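Local structure of GDP-L-fucose synthase (Campylobacter jejuni, 7ANC) at residues V100-F105 with N158-V163. The protein binds NADP and reduces the C4 keto group of a GDP-linked mannoheptose, as a member of the NAD(P)-dependent epimerase/dehydratase family. Sequence-based numbering, arbitrary orientation.
Sequences VKKLVF and NFITLV
The ring of Phe-105 takes the hydroxyl of Thr-161 at its edge, OG1 lying in the ring plane 3.6 Å from CD2, the two side chains running side by side in the same direction. Phe-159 is met obliquely by Leu-103; chi1 of -62° sets CG beside the backbone N and anti to the carbonyl carbon, which brings CD1 to 3.5 Å from Leu-103 CB. This face of the sheet is covered by helices 77-97 and 135-155; Phe-105 touches Lys-141, and its side chain comes within about 5 Å of the bound NADP. The strands are parallel neighbours in the Rossmann fold, joined through helix 135-155 in a beta-alpha-beta crossover. Their ladder includes Leu-103 N, 3.1 Å from Asn-158 O, then Leu-103 O accepting from Ile-160 N and Ile-160 O from Phe-105 N. In the fourth bond Leu-162 N meets Phe-105 O almost head-on, with a C=O...N angle of 169°. On the other face, Val-104 CG1 packs against Leu-162 CD1 at 3.9 Å. The extended chain of Lys-102 passes the Asn-158 amide, CD 3.6 Å from ND2; Lys-102 NZ forms a salt bridge to Asp-259 OD1 and a hydrogen bond to Ile-258 O, and Asn-158 ND2 donates to the same OD1. A water donates to Lys-101 O and accepts from Asn-158 N.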
ATOM      1  N   VAL A 100      13.068 -19.817  -1.131  1.00 15.01           N
ATOM      2  CA  VAL A 100      13.592 -19.088  -2.282  1.00 13.39           C
ATOM      3  C   VAL A 100      14.900 -18.390  -1.875  1.00 13.64           C
ATOM      4  O   VAL A 100      14.978 -17.758  -0.819  1.00 15.28           O
ATOM      5  CB  VAL A 100      12.550 -18.091  -2.825  1.00 13.63           C
ATOM      6  CG1 VAL A 100      13.194 -17.105  -3.805  1.00 13.03           C
ATOM      7  CG2 VAL A 100      11.421 -18.844  -3.527  1.00 13.05           C
ATOM      8  N   LYS A 101      15.947 -18.497  -2.701  1.00 13.94           N
ATOM      9  CA  LYS A 101      17.213 -17.861  -2.400  1.00 13.72           C
ATOM     10  C   LYS A 101      17.173 -16.318  -2.547  1.00 14.01           C
ATOM     11  O   LYS A 101      17.665 -15.555  -1.690  1.00 15.78           O
ATOM     12  CB  LYS A 101      18.334 -18.443  -3.279  1.00 18.24           C
ATOM     13  CG  LYS A 101      18.596 -19.919  -2.945  1.00 23.62           C
ATOM     14  CD  LYS A 101      19.675 -20.549  -3.827  1.00 29.68           C
ATOM     15  CE  LYS A 101      20.073 -21.921  -3.310  1.00 40.21           C
ATOM     16  NZ  LYS A 101      19.092 -22.896  -3.837  1.00 46.54           N
ATOM     17  N   LYS A 102      16.611 -15.859  -3.672  1.00 14.56           N
ATOM     18  CA  LYS A 102      16.590 -14.442  -3.997  1.00 11.94           C
ATOM     19  C   LYS A 102      15.390 -14.110  -4.902  1.00 13.44           C
ATOM     20  O   LYS A 102      14.946 -14.949  -5.712  1.00 12.70           O
ATOM     21  CB  LYS A 102      17.929 -14.092  -4.673  1.00 15.31           C
ATOM     22  CG  LYS A 102      18.315 -12.650  -4.608  1.00 19.99           C
ATOM     23  CD  LYS A 102      19.794 -12.513  -4.957  1.00 20.60           C
ATOM     24  CE  LYS A 102      20.155 -11.065  -5.023  1.00 20.68           C
ATOM     25  NZ  LYS A 102      21.594 -10.916  -5.400  1.00 20.36           N
ATOM     26  N   LEU A 103      14.862 -12.885  -4.737  1.00 12.99           N
ATOM     27  CA  LEU A 103      13.673 -12.419  -5.453  1.00 12.05           C
ATOM     28  C   LEU A 103      13.923 -10.977  -5.891  1.00 14.70           C
ATOM     29  O   LEU A 103      14.521 -10.185  -5.140  1.00 14.36           O
ATOM     30  CB  LEU A 103      12.426 -12.532  -4.555  1.00 13.09           C
ATOM     31  CG  LEU A 103      11.052 -12.065  -5.058  1.00 14.06           C
ATOM     32  CD1 LEU A 103       9.915 -12.864  -4.418  1.00 15.34           C
ATOM     33  CD2 LEU A 103      10.829 -10.566  -4.859  1.00 15.37           C
ATOM     34  N   VAL A 104      13.430 -10.637  -7.094  1.00 12.86           N
ATOM     35  CA  VAL A 104      13.440  -9.265  -7.616  1.00 14.18           C
ATOM     36  C   VAL A 104      11.983  -8.851  -7.880  1.00 14.08           C
ATOM     37  O   VAL A 104      11.237  -9.573  -8.563  1.00 16.13           O
ATOM     38  CB  VAL A 104      14.297  -9.117  -8.879  1.00 15.29           C
ATOM     39  CG1 VAL A 104      14.090  -7.764  -9.545  1.00 16.51           C
ATOM     40  CG2 VAL A 104      15.774  -9.299  -8.533  1.00 14.59           C
ATOM     41  N   PHE A 105      11.596  -7.690  -7.330  1.00 12.33           N
ATOM     42  CA  PHE A 105      10.250  -7.099  -7.446  1.00 12.92           C
ATOM     43  C   PHE A 105      10.402  -5.741  -8.159  1.00 16.06           C
ATOM     44  O   PHE A 105      11.384  -5.044  -7.940  1.00 13.77           O
ATOM     45  CB  PHE A 105       9.636  -6.903  -6.051  1.00 13.77           C
ATOM     46  CG  PHE A 105       8.363  -6.070  -6.023  1.00 15.31           C
ATOM     47  CD1 PHE A 105       7.236  -6.476  -6.724  1.00 18.03           C
ATOM     48  CD2 PHE A 105       8.314  -4.864  -5.312  1.00 17.54           C
ATOM     49  CE1 PHE A 105       6.063  -5.693  -6.731  1.00 21.28           C
ATOM     50  CE2 PHE A 105       7.171  -4.098  -5.302  1.00 16.25           C
ATOM     51  CZ  PHE A 105       6.025  -4.533  -6.008  1.00 15.17           C
ATOM     52  N   ASN A 158      16.483 -12.177   0.912  1.00 13.42           N
ATOM     53  CA  ASN A 158      17.238 -11.374  -0.061  1.00 13.69           C
ATOM     54  C   ASN A 158      16.252 -11.002  -1.200  1.00 12.34           C
ATOM     55  O   ASN A 158      16.311 -11.569  -2.306  1.00 12.50           O
ATOM     56  CB  ASN A 158      18.449 -12.187  -0.540  1.00 14.73           C
ATOM     57  CG  ASN A 158      19.593 -11.324  -1.057  1.00 17.15           C
ATOM     58  OD1 ASN A 158      19.561 -10.080  -0.998  1.00 16.83           O
ATOM     59  ND2 ASN A 158      20.689 -12.003  -1.531  1.00 16.84           N
ATOM     60  N   PHE A 159      15.325 -10.083  -0.872  1.00 11.91           N
ATOM     61  CA  PHE A 159      14.227  -9.661  -1.756  1.00 12.13           C
ATOM     62  C   PHE A 159      14.436  -8.196  -2.135  1.00 13.57           C
ATOM     63  O   PHE A 159      14.294  -7.324  -1.268  1.00 12.91           O
ATOM     64  CB  PHE A 159      12.872  -9.830  -1.009  1.00 12.88           C
ATOM     65  CG  PHE A 159      12.490 -11.248  -0.589  1.00 13.07           C
ATOM     66  CD1 PHE A 159      13.114 -12.387  -1.089  1.00 11.86           C
ATOM     67  CD2 PHE A 159      11.404 -11.438   0.254  1.00 13.64           C
ATOM     68  CE1 PHE A 159      12.708 -13.661  -0.695  1.00 14.95           C
ATOM     69  CE2 PHE A 159      10.990 -12.707   0.638  1.00 14.88           C
ATOM     70  CZ  PHE A 159      11.612 -13.828   0.152  1.00 15.08           C
ATOM     71  N   ILE A 160      14.769  -7.909  -3.404  1.00 13.37           N
ATOM     72  CA  ILE A 160      15.226  -6.578  -3.830  1.00 14.36           C
ATOM     73  C   ILE A 160      14.207  -5.901  -4.737  1.00 14.56           C
ATOM     74  O   ILE A 160      13.747  -6.544  -5.678  1.00 14.34           O
ATOM     75  CB  ILE A 160      16.566  -6.674  -4.614  1.00 14.14           C
ATOM     76  CG1 ILE A 160      17.582  -7.591  -3.884  1.00 17.38           C
ATOM     77  CG2 ILE A 160      17.106  -5.270  -4.899  1.00 15.56           C
ATOM     78  CD1 ILE A 160      17.934  -7.103  -2.490  1.00 19.93           C
ATOM     79  N   THR A 161      13.863  -4.636  -4.443  1.00 13.59           N
ATOM     80  CA  THR A 161      12.946  -3.837  -5.231  1.00 14.63           C
ATOM     81  C   THR A 161      13.706  -2.858  -6.179  1.00 15.63           C
ATOM     82  O   THR A 161      14.556  -2.043  -5.711  1.00 14.10           O
ATOM     83  CB  THR A 161      12.021  -3.019  -4.279  1.00 17.12           C
ATOM     84  OG1 THR A 161      11.220  -3.904  -3.491  1.00 17.68           O
ATOM     85  CG2 THR A 161      11.078  -2.135  -5.056  1.00 16.36           C
ATOM     86  N   LEU A 162      13.371  -2.920  -7.480  1.00 13.68           N
ATOM     87  CA  LEU A 162      13.898  -2.044  -8.529  1.00 12.76           C
ATOM     88  C   LEU A 162      12.752  -1.200  -9.060  1.00 15.45           C
ATOM     89  O   LEU A 162      11.690  -1.748  -9.389  1.00 14.59           O
ATOM     90  CB  LEU A 162      14.501  -2.858  -9.697  1.00 12.53           C
ATOM     91  CG  LEU A 162      15.600  -3.871  -9.349  1.00 13.50           C
ATOM     92  CD1 LEU A 162      16.057  -4.596 -10.616  1.00 16.13           C
ATOM     93  CD2 LEU A 162      16.744  -3.165  -8.639  1.00 14.40           C
ATOM     94  N   VAL A 163      12.942   0.132  -9.100  1.00 14.35           N
ATOM     95  CA  VAL A 163      11.823   1.083  -9.343  1.00 14.07           C
ATOM     96  C   VAL A 163      12.067   1.811 -10.672  1.00 14.74           C
ATOM     97  O   VAL A 163      13.132   2.387 -10.859  1.00 12.33           O
ATOM     98  CB  VAL A 163      11.704   2.118  -8.192  1.00 15.38           C
ATOM     99  CG1 VAL A 163      10.436   2.955  -8.369  1.00 15.70           C
ATOM    100  CG2 VAL A 163      11.728   1.449  -6.806  1.00 15.72           C
TER
HETATM  101  O   HOH W   1      15.725 -15.000   0.585  1.00 16.57           O